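Local coordinates for tumor necrosis factor-inducible gene 6 protein (Homo sapiens, PDB 2PF5) that binds hyaluronan through this Link module and, as the whole protein, transfers heavy chains from inter-alpha-inhibitor onto hyaluronan during matrix remodelling, at residues V22-E26 with G27-A31. Numbering follows the deposited sequence.
Sequences VCEFE and GGHLA
Gly28 N bonds back to Cys23 O (2.8 Å), and Gly27 N to Glu24 O (2.9 Å), as the chain turns out of its helix. Gly27 has positive phi (104°), where a CB would jam against the carbonyl oxygen of Glu26. This is a Schellman motif closing helix 16-25 of the Link module and leading into strand 29-30. Glu24 CA adds a CH···O contact to Gly28 O at 3.3 Å. The Cys23 side chain faces the strand. Cys23 CB packs on the backbone of His29, 3.5 Å from His29 C. With Cys23 SG anti to the carbonyl carbon (chi1 -64°), the sulfur lies 3.7 Å from Leu30 CD2. That sulfur is also disulfide-bonded to Cys92 in strand 89-93, which pairs with strand 29-30. Leu30 further packs on Ala19 and Tyr16 of the helix. On the more exposed side, one water joins Glu24 and His29. It donates to Glu24 OE2 (2.7 Å) and meets His29 ND1 in the ring plane at 2.9 Å. The Glu26 carboxylate leads away to a salt bridge with Arg5.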
loop_
_atom_site.group_PDB
_atom_site.type_symbol
_atom_site.label_atom_id
_atom_site.label_comp_id
_atom_site.label_asym_id
_atom_site.label_seq_id
_atom_site.Cartn_x
_atom_site.Cartn_y
_atom_site.Cartn_z
ATOM N N VAL A 22 -2.402 -7.541 8.271
ATOM C CA VAL A 22 -1.018 -7.188 8.615
ATOM C C VAL A 22 -0.941 -5.744 9.181
ATOM O O VAL A 22 -0.319 -5.506 10.225
ATOM C CB VAL A 22 -0.083 -7.310 7.391
ATOM C CG1 VAL A 22 1.305 -6.678 7.700
ATOM C CG2 VAL A 22 0.094 -8.788 7.031
ATOM N N CYS A 23 -1.602 -4.806 8.522
ATOM C CA CYS A 23 -1.597 -3.410 9.044
ATOM C C CYS A 23 -2.254 -3.338 10.439
ATOM O O CYS A 23 -1.741 -2.673 11.361
ATOM C CB CYS A 23 -2.234 -2.431 8.026
ATOM S SG CYS A 23 -1.344 -2.279 6.476
ATOM N N GLU A 24 -3.357 -4.079 10.617
ATOM C CA GLU A 24 -4.031 -4.160 11.908
ATOM C C GLU A 24 -3.154 -4.789 12.987
ATOM O O GLU A 24 -3.083 -4.316 14.130
ATOM C CB GLU A 24 -5.351 -4.938 11.789
ATOM C CG GLU A 24 -6.417 -4.244 10.949
ATOM C CD GLU A 24 -7.654 -5.112 10.721
ATOM O OE1 GLU A 24 -7.605 -6.338 11.025
ATOM O OE2 GLU A 24 -8.671 -4.560 10.237
ATOM N N PHE A 25 -2.468 -5.853 12.599
ATOM C CA PHE A 25 -1.613 -6.587 13.515
ATOM C C PHE A 25 -0.536 -5.661 14.081
ATOM O O PHE A 25 -0.140 -5.796 15.250
ATOM C CB PHE A 25 -0.966 -7.770 12.784
ATOM C CG PHE A 25 -0.014 -8.564 13.630
ATOM C CD1 PHE A 25 -0.441 -9.212 14.779
ATOM C CD2 PHE A 25 1.298 -8.728 13.219
ATOM C CE1 PHE A 25 0.449 -9.979 15.557
ATOM C CE2 PHE A 25 2.192 -9.503 13.977
ATOM C CZ PHE A 25 1.774 -10.112 15.137
ATOM N N GLU A 26 -0.076 -4.734 13.251
ATOM C CA GLU A 26 1.023 -3.856 13.642
ATOM C C GLU A 26 0.516 -2.586 14.309
ATOM O O GLU A 26 1.314 -1.690 14.627
ATOM C CB GLU A 26 1.928 -3.531 12.436
ATOM C CG GLU A 26 2.757 -4.774 12.034
ATOM C CD GLU A 26 3.838 -4.523 10.968
ATOM O OE1 GLU A 26 3.954 -3.389 10.456
ATOM O OE2 GLU A 26 4.606 -5.480 10.677
ATOM N N GLY A 27 -0.799 -2.525 14.519
ATOM C CA GLY A 27 -1.427 -1.458 15.299
ATOM C C GLY A 27 -2.157 -0.381 14.501
ATOM O O GLY A 27 -2.663 0.579 15.086
ATOM N N GLY A 28 -2.228 -0.543 13.184
ATOM C CA GLY A 28 -2.818 0.451 12.303
ATOM C C GLY A 28 -3.926 -0.079 11.419
ATOM O O GLY A 28 -4.725 -0.940 11.848
ATOM N N HIS A 29 -3.998 0.478 10.210
ATOM C CA HIS A 29 -4.999 0.148 9.185
ATOM C C HIS A 29 -4.328 0.339 7.857
ATOM O O HIS A 29 -3.225 0.905 7.811
ATOM C CB HIS A 29 -6.236 1.071 9.302
ATOM C CG HIS A 29 -6.849 1.062 10.666
ATOM N ND1 HIS A 29 -7.674 0.042 11.109
ATOM C CD2 HIS A 29 -6.704 1.913 11.712
ATOM C CE1 HIS A 29 -8.016 0.278 12.364
ATOM N NE2 HIS A 29 -7.435 1.403 12.753
ATOM N N LEU A 30 -4.951 -0.116 6.763
ATOM C CA LEU A 30 -4.432 0.206 5.442
ATOM C C LEU A 30 -4.495 1.717 5.262
ATOM O O LEU A 30 -5.486 2.390 5.682
ATOM C CB LEU A 30 -5.245 -0.460 4.335
ATOM C CG LEU A 30 -5.038 -1.990 4.240
ATOM C CD1 LEU A 30 -6.217 -2.567 3.418
ATOM C CD2 LEU A 30 -3.668 -2.394 3.660
ATOM N N ALA A 31 -3.454 2.239 4.638
ATOM C CA ALA A 31 -3.415 3.696 4.352
ATOM C C ALA A 31 -4.505 4.018 3.322
ATOM O O ALA A 31 -4.795 3.207 2.396
ATOM C CB ALA A 31 -2.042 4.074 3.829
HETATM O O HOH W 1 -8.675 -2.026 9.408
#